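Side-chain contacts in type III secretion system effector protein ExoU (Pseudomonas fluorescens, PDB 4QMK), which is probably a secreted patatin-like phospholipase, delivered by a type III secretion system and directed to the plasma membrane by a domain that binds phosphatidylinositol 4,5-bisphosphate: residues Pro439-Ala444 and Gln461-Gly466; Ala444-Asp449 and Pro517-Trp522. All blocks are in the same frame, centred on the assembly; numbering follows the deposited sequence.

Interaction 1. Residues Pro439-Ala444 and Gln461-Gly466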
ATOM      1  N   PRO A 439     -41.476  25.499   5.171  1.00 36.54           N
ATOM      2  CA  PRO A 439     -42.756  25.597   5.881  1.00 34.65           C
ATOM      3  C   PRO A 439     -42.658  26.369   7.147  1.00 35.56           C
ATOM      4  O   PRO A 439     -43.657  26.889   7.605  1.00 40.87           O
ATOM      5  CB  PRO A 439     -43.067  24.154   6.235  1.00 36.67           C
ATOM      6  CG  PRO A 439     -42.424  23.359   5.160  1.00 39.86           C
ATOM      7  CD  PRO A 439     -41.157  24.104   4.796  1.00 37.31           C
ATOM      8  N   SER A 440     -41.499  26.395   7.782  1.00 35.08           N
ATOM      9  CA  SER A 440     -41.377  27.179   9.020  1.00 38.05           C
ATOM     10  C   SER A 440     -39.974  27.630   9.272  1.00 37.59           C
ATOM     11  O   SER A 440     -39.020  27.163   8.649  1.00 35.63           O
ATOM     12  CB  SER A 440     -41.777  26.348  10.237  1.00 40.83           C
ATOM     13  OG  SER A 440     -40.877  25.261  10.398  1.00 42.51           O
ATOM     14  N   LEU A 441     -39.842  28.494  10.265  1.00 38.86           N
ATOM     15  CA  LEU A 441     -38.534  28.972  10.657  1.00 36.13           C
ATOM     16  C   LEU A 441     -37.701  27.831  11.174  1.00 35.78           C
ATOM     17  O   LEU A 441     -36.496  27.796  10.968  1.00 39.93           O
ATOM     18  CB  LEU A 441     -38.647  30.046  11.700  1.00 36.05           C
ATOM     19  CG  LEU A 441     -37.322  30.532  12.276  1.00 35.04           C
ATOM     20  CD1 LEU A 441     -36.427  31.076  11.185  1.00 35.18           C
ATOM     21  CD2 LEU A 441     -37.633  31.619  13.279  1.00 35.64           C
ATOM     22  N   ASN A 442     -38.319  26.873  11.840  1.00 35.54           N
ATOM     23  CA  ASN A 442     -37.536  25.756  12.353  1.00 34.06           C
ATOM     24  C   ASN A 442     -36.905  24.921  11.228  1.00 34.27           C
ATOM     25  O   ASN A 442     -35.760  24.527  11.332  1.00 35.16           O
ATOM     26  CB  ASN A 442     -38.380  24.886  13.249  1.00 33.26           C
ATOM     27  CG  ASN A 442     -37.619  23.723  13.799  1.00 33.47           C
ATOM     28  OD1 ASN A 442     -36.685  23.897  14.551  1.00 38.97           O
ATOM     29  ND2 ASN A 442     -37.989  22.539  13.404  1.00 33.22           N
ATOM     30  N   ASP A 443     -37.659  24.647  10.166  1.00 34.75           N
ATOM     31  CA  ASP A 443     -37.155  23.867   9.034  1.00 33.77           C
ATOM     32  C   ASP A 443     -36.006  24.567   8.304  1.00 29.82           C
ATOM     33  O   ASP A 443     -35.076  23.923   7.837  1.00 28.82           O
ATOM     34  CB  ASP A 443     -38.283  23.573   8.046  1.00 39.01           C
ATOM     35  CG  ASP A 443     -39.266  22.572   8.574  1.00 44.93           C
ATOM     36  OD1 ASP A 443     -38.836  21.555   9.146  1.00 51.26           O
ATOM     37  OD2 ASP A 443     -40.474  22.801   8.423  1.00 57.53           O
ATOM     38  N   ALA A 444     -36.068  25.884   8.230  1.00 28.69           N
ATOM     39  CA  ALA A 444     -34.974  26.661   7.673  1.00 27.98           C
ATOM     40  C   ALA A 444     -33.737  26.517   8.575  1.00 27.41           C
ATOM     41  O   ALA A 444     -32.639  26.267   8.080  1.00 27.86           O
ATOM     42  CB  ALA A 444     -35.387  28.117   7.534  1.00 28.25           C
ATOM     43  N   GLN A 461     -32.548  34.872  17.958  1.00 46.51           N
ATOM     44  CA  GLN A 461     -32.883  34.827  19.404  1.00 47.46           C
ATOM     45  C   GLN A 461     -33.999  35.760  19.751  1.00 45.56           C
ATOM     46  O   GLN A 461     -34.735  35.505  20.685  1.00 48.63           O
ATOM     47  CB  GLN A 461     -31.691  35.253  20.284  1.00 54.19           C
ATOM     48  CG  GLN A 461     -30.834  34.123  20.795  1.00 55.77           C
ATOM     49  CD  GLN A 461     -31.611  33.178  21.691  1.00 61.00           C
ATOM     50  OE1 GLN A 461     -32.381  33.606  22.577  1.00 72.51           O
ATOM     51  NE2 GLN A 461     -31.427  31.885  21.476  1.00 59.29           N
ATOM     52  N   ASN A 462     -34.092  36.872  19.033  1.00 47.05           N
ATOM     53  CA  ASN A 462     -35.130  37.879  19.287  1.00 51.24           C
ATOM     54  C   ASN A 462     -36.506  37.492  18.759  1.00 48.80           C
ATOM     55  O   ASN A 462     -37.447  38.254  18.891  1.00 51.49           O
ATOM     56  CB  ASN A 462     -34.722  39.235  18.699  1.00 52.51           C
ATOM     57  CG  ASN A 462     -33.402  39.725  19.242  1.00 54.92           C
ATOM     58  OD1 ASN A 462     -33.097  39.540  20.418  1.00 64.46           O
ATOM     59  ND2 ASN A 462     -32.599  40.348  18.382  1.00 58.73           N
ATOM     60  N   ASP A 463     -36.620  36.321  18.155  1.00 49.41           N
ATOM     61  CA  ASP A 463     -37.899  35.823  17.694  1.00 49.53           C
ATOM     62  C   ASP A 463     -38.219  34.571  18.501  1.00 46.77           C
ATOM     63  O   ASP A 463     -37.319  33.764  18.725  1.00 50.27           O
ATOM     64  CB  ASP A 463     -37.779  35.459  16.239  1.00 54.75           C
ATOM     65  CG  ASP A 463     -39.105  35.041  15.648  1.00 62.01           C
ATOM     66  OD1 ASP A 463     -40.015  35.910  15.586  1.00 67.62           O
ATOM     67  OD2 ASP A 463     -39.233  33.866  15.233  1.00 53.22           O
ATOM     68  N   ALA A 464     -39.470  34.381  18.930  1.00 44.59           N
ATOM     69  CA  ALA A 464     -39.826  33.201  19.783  1.00 41.44           C
ATOM     70  C   ALA A 464     -39.597  31.873  19.094  1.00 40.21           C
ATOM     71  O   ALA A 464     -38.906  31.001  19.637  1.00 42.56           O
ATOM     72  CB  ALA A 464     -41.256  33.289  20.278  1.00 43.82           C
ATOM     73  N   ALA A 465     -40.134  31.716  17.887  1.00 38.86           N
ATOM     74  CA  ALA A 465     -39.881  30.494  17.099  1.00 37.08           C
ATOM     75  C   ALA A 465     -38.405  30.298  16.800  1.00 36.79           C
ATOM     76  O   ALA A 465     -37.916  29.168  16.761  1.00 35.21           O
ATOM     77  CB  ALA A 465     -40.651  30.531  15.815  1.00 37.09           C
ATOM     78  N   GLY A 466     -37.698  31.403  16.599  1.00 34.79           N
ATOM     79  CA  GLY A 466     -36.259  31.351  16.368  1.00 34.22           C
ATOM     80  C   GLY A 466     -35.500  30.831  17.559  1.00 33.27           C
ATOM     81  O   GLY A 466     -34.561  30.078  17.435  1.00 32.53           O
TER
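The first turns of helices 441-446 and 464-491 come together at Leu441 and Gly466, the residues whose CA atoms come nearest, 6.6 Å apart. Each helix is opened by an N-cap side chain, Ser440 on one and Asp463 on the other, and the contact between them is a leucine methyl set against the capped start of the second helix. On the 439-444 side Leu441 does the touching, and every close contact is made by CD2. With CG anti to the backbone N (chi1 175°), its side chain reaches straight across and presents this single methyl, while Asp463 extends to meet it from the opposite direction. CD2 sits on the cap itself, 3.4 Å from Asp463 OD2, and also meets the flank of the turn, 3.8 Å from Ala465 C and 4.1 Å from Ala465 CB, packing against polar groups as much as hydrocarbon. Gly466 has no side chain to stand in its way, so the methyl lies directly beside the peptide group.

The carboxylate of Asp463 is held by both oxygens. OD1 forms a salt bridge with Arg51 at the end of strand 47-51, whereas OD2 caps the helix, which should fix the rotation of the group and keep OD2 beside the leucine. Leu441 also touches Val57 of strand 57-61, so it joins the helix start to the small antiparallel sheet. Just before the first helix, Ser440 OG accepts from Asp443 N at 3.3 Å, securing the turn from which Leu441 projects. In the cap of the second helix, Gly466 N donates to Asp463 OD2 over 3.2 Å with an N-H...O angle of 143°; the donor comes from the anti side of the carboxylate, 26° out of its plane, and the same nitrogen lies 3.3 Å from Leu441 CD2.

Interaction 2. Residues Ala444-Asp449 and Pro517-Trp522; sequences AVMAMD and PEDIEW
Trp522 NE1 donates to the backbone oxygen of Met446, with NE1 and O 3.1 Å apart and an N-H...O angle of 153°. The donor lies in the carbonyl plane on a lone pair of the oxygen, although that oxygen is tilted somewhat from the indole plane. Met446 meets the same indole a second time, in a Met-aromatic contact: its SD stands over one face, 4.3 Å from the centroid of the five-membered ring and only 4° off the ring normal. Bends at both chi2 and chi3 fold the methionine back over the ring and bring CE to 4.3 Å from Trp522 CZ2. The tryptophan reaches this place because its CG is anti to the backbone N (chi1 -173°), which sends the indole out from helix 517-526. Asp519, one turn earlier, crosses the methionine at about a right angle, with OD1 4.1 Å from Met446 SD; its OD2 makes a salt bridge with Arg515. Helix 464-491 packs along this buried pair, Phe472 touching Met446 and Asp519, and Arg473 touching Met446 and Trp522, while Phe438 of strand 434-438 lies against Ala444 and Ala447.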
ATOM      1  N   ALA A 444     -36.068  25.884   8.230  1.00 28.69           N
ATOM      2  CA  ALA A 444     -34.974  26.661   7.673  1.00 27.98           C
ATOM      3  C   ALA A 444     -33.737  26.517   8.575  1.00 27.41           C
ATOM      4  O   ALA A 444     -32.639  26.267   8.080  1.00 27.86           O
ATOM      5  CB  ALA A 444     -35.387  28.117   7.534  1.00 28.25           C
ATOM      6  N   VAL A 445     -33.923  26.600   9.894  1.00 26.86           N
ATOM      7  CA  VAL A 445     -32.805  26.434  10.822  1.00 27.49           C
ATOM      8  C   VAL A 445     -32.216  25.047  10.707  1.00 29.37           C
ATOM      9  O   VAL A 445     -30.994  24.888  10.712  1.00 30.42           O
ATOM     10  CB  VAL A 445     -33.212  26.683  12.265  1.00 28.02           C
ATOM     11  CG1 VAL A 445     -32.166  26.172  13.221  1.00 27.86           C
ATOM     12  CG2 VAL A 445     -33.470  28.150  12.491  1.00 28.35           C
ATOM     13  N   MET A 446     -33.060  24.043  10.489  1.00 31.34           N
ATOM     14  CA  MET A 446     -32.555  22.660  10.325  1.00 31.25           C
ATOM     15  C   MET A 446     -31.702  22.516   9.061  1.00 30.66           C
ATOM     16  O   MET A 446     -30.874  21.582   8.965  1.00 30.07           O
ATOM     17  CB  MET A 446     -33.701  21.630  10.269  1.00 33.82           C
ATOM     18  CG  MET A 446     -34.592  21.539  11.492  1.00 35.74           C
ATOM     19  SD  MET A 446     -33.941  20.555  12.871  1.00 41.41           S
ATOM     20  CE  MET A 446     -32.734  21.730  13.512  1.00 41.65           C
ATOM     21  N   ALA A 447     -31.907  23.400   8.086  1.00 27.96           N
ATOM     22  CA  ALA A 447     -31.090  23.362   6.876  1.00 29.02           C
ATOM     23  C   ALA A 447     -29.740  24.091   6.982  1.00 29.58           C
ATOM     24  O   ALA A 447     -28.960  24.026   6.085  1.00 31.18           O
ATOM     25  CB  ALA A 447     -31.886  23.948   5.733  1.00 30.37           C
ATOM     26  N   MET A 448     -29.482  24.802   8.068  1.00 34.03           N
ATOM     27  CA  MET A 448     -28.250  25.589   8.218  1.00 31.89           C
ATOM     28  C   MET A 448     -27.220  24.843   9.021  1.00 32.64           C
ATOM     29  O   MET A 448     -27.543  24.238  10.040  1.00 36.35           O
ATOM     30  CB  MET A 448     -28.529  26.896   8.935  1.00 35.33           C
ATOM     31  CG  MET A 448     -29.692  27.641   8.331  1.00 37.62           C
ATOM     32  SD  MET A 448     -29.989  29.303   8.977  1.00 40.92           S
ATOM     33  CE  MET A 448     -29.773  28.947  10.666  1.00 47.83           C
ATOM     34  N   ASP A 449     -25.995  24.808   8.514  1.00 34.58           N
ATOM     35  CA  ASP A 449     -24.859  24.190   9.238  1.00 35.07           C
ATOM     36  C   ASP A 449     -24.486  25.063  10.414  1.00 30.38           C
ATOM     37  O   ASP A 449     -25.028  26.154  10.569  1.00 28.87           O
ATOM     38  CB  ASP A 449     -23.652  23.962   8.284  1.00 40.07           C
ATOM     39  CG  ASP A 449     -23.132  25.238   7.645  1.00 39.25           C
ATOM     40  OD1 ASP A 449     -22.623  26.116   8.352  1.00 45.22           O
ATOM     41  OD2 ASP A 449     -23.197  25.349   6.414  1.00 52.29           O
ATOM     42  N   PRO A 517     -40.612  13.072  13.930  1.00 39.60           N
ATOM     43  CA  PRO A 517     -39.826  12.087  13.174  1.00 37.67           C
ATOM     44  C   PRO A 517     -38.707  12.681  12.338  1.00 35.25           C
ATOM     45  O   PRO A 517     -37.683  12.038  12.168  1.00 35.77           O
ATOM     46  CB  PRO A 517     -40.879  11.419  12.276  1.00 42.07           C
ATOM     47  CG  PRO A 517     -42.176  11.598  13.012  1.00 45.01           C
ATOM     48  CD  PRO A 517     -42.054  12.970  13.614  1.00 43.65           C
ATOM     49  N   GLU A 518     -38.889  13.874  11.801  1.00 36.29           N
ATOM     50  CA  GLU A 518     -37.815  14.548  11.042  1.00 39.90           C
ATOM     51  C   GLU A 518     -36.527  14.680  11.878  1.00 36.47           C
ATOM     52  O   GLU A 518     -35.432  14.601  11.335  1.00 41.72           O
ATOM     53  CB  GLU A 518     -38.193  15.998  10.651  1.00 45.28           C
ATOM     54  CG  GLU A 518     -39.290  16.262   9.619  1.00 57.75           C
ATOM     55  CD  GLU A 518     -39.942  17.663   9.812  1.00 68.58           C
ATOM     56  OE1 GLU A 518     -39.267  18.558  10.399  1.00 74.61           O
ATOM     57  OE2 GLU A 518     -41.118  17.891   9.385  1.00 70.61           O
ATOM     58  N   ASP A 519     -36.659  14.936  13.181  1.00 35.48           N
ATOM     59  CA  ASP A 519     -35.489  15.156  14.050  1.00 31.67           C
ATOM     60  C   ASP A 519     -34.667  13.907  14.163  1.00 29.95           C
ATOM     61  O   ASP A 519     -33.431  13.988  14.304  1.00 26.18           O
ATOM     62  CB  ASP A 519     -35.919  15.568  15.459  1.00 32.38           C
ATOM     63  CG  ASP A 519     -36.421  16.947  15.519  1.00 33.82           C
ATOM     64  OD1 ASP A 519     -36.279  17.625  14.509  1.00 31.50           O
ATOM     65  OD2 ASP A 519     -36.980  17.373  16.578  1.00 38.35           O
ATOM     66  N   ILE A 520     -35.348  12.752  14.150  1.00 29.15           N
ATOM     67  CA  ILE A 520     -34.659  11.475  14.236  1.00 29.75           C
ATOM     68  C   ILE A 520     -33.775  11.342  12.957  1.00 32.64           C
ATOM     69  O   ILE A 520     -32.554  11.130  13.054  1.00 31.86           O
ATOM     70  CB  ILE A 520     -35.658  10.299  14.283  1.00 32.40           C
ATOM     71  CG1 ILE A 520     -36.610  10.366  15.480  1.00 32.01           C
ATOM     72  CG2 ILE A 520     -34.925   8.955  14.291  1.00 34.31           C
ATOM     73  CD1 ILE A 520     -35.947  10.072  16.819  1.00 32.79           C
ATOM     74  N   GLU A 521     -34.378  11.529  11.778  1.00 33.94           N
ATOM     75  CA  GLU A 521     -33.629  11.428  10.520  1.00 39.63           C
ATOM     76  C   GLU A 521     -32.470  12.401  10.528  1.00 33.11           C
ATOM     77  O   GLU A 521     -31.383  12.112  10.021  1.00 34.27           O
ATOM     78  CB  GLU A 521     -34.446  11.832   9.278  1.00 45.74           C
ATOM     79  CG  GLU A 521     -35.823  11.272   9.055  1.00 55.47           C
ATOM     80  CD  GLU A 521     -36.433  11.886   7.761  1.00 73.78           C
ATOM     81  OE1 GLU A 521     -37.370  12.743   7.859  1.00 73.59           O
ATOM     82  OE2 GLU A 521     -35.921  11.566   6.643  1.00 67.66           O
ATOM     83  N   TRP A 522     -32.738  13.599  11.010  1.00 28.98           N
ATOM     84  CA  TRP A 522     -31.726  14.645  11.007  1.00 27.40           C
ATOM     85  C   TRP A 522     -30.499  14.278  11.856  1.00 27.10           C
ATOM     86  O   TRP A 522     -29.349  14.341  11.379  1.00 33.86           O
ATOM     87  CB  TRP A 522     -32.347  15.921  11.447  1.00 26.00           C
ATOM     88  CG  TRP A 522     -31.471  17.104  11.344  1.00 26.95           C
ATOM     89  CD1 TRP A 522     -31.441  18.001  10.336  1.00 25.99           C
ATOM     90  CD2 TRP A 522     -30.599  17.616  12.362  1.00 26.06           C
ATOM     91  NE1 TRP A 522     -30.564  19.028  10.625  1.00 25.14           N
ATOM     92  CE2 TRP A 522     -30.035  18.796  11.869  1.00 25.14           C
ATOM     93  CE3 TRP A 522     -30.281  17.209  13.667  1.00 27.44           C
ATOM     94  CZ2 TRP A 522     -29.175  19.544  12.606  1.00 25.02           C
ATOM     95  CZ3 TRP A 522     -29.352  17.966  14.402  1.00 24.82           C
ATOM     96  CH2 TRP A 522     -28.830  19.090  13.874  1.00 24.50           C
TER

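Interactions 1 and 2 both use the short helix 441-446, share Ala444 and have centres about 12 Å apart. Their segments alternate along the chain, and helix 464-491, which begins in interaction 1, runs on to flank interaction 2. Arg515 connects them, hydrogen-bonding Asn442 OD1 and pairing with Asp519. Where they touch, Asp443 OD1 and Glu518 OE1 are 3.3 Å apart; such close like charges might raise the proton affinity of one carboxylate. Both are structural contacts, the first purely packing and the second with a hydrogen bond, centred about 33 and 24 Å from the centre of the chain, and neither includes the GxSxG sequence at Gly102, Ser104 and Gly106, probably the nucleophile elbow of the phospholipase.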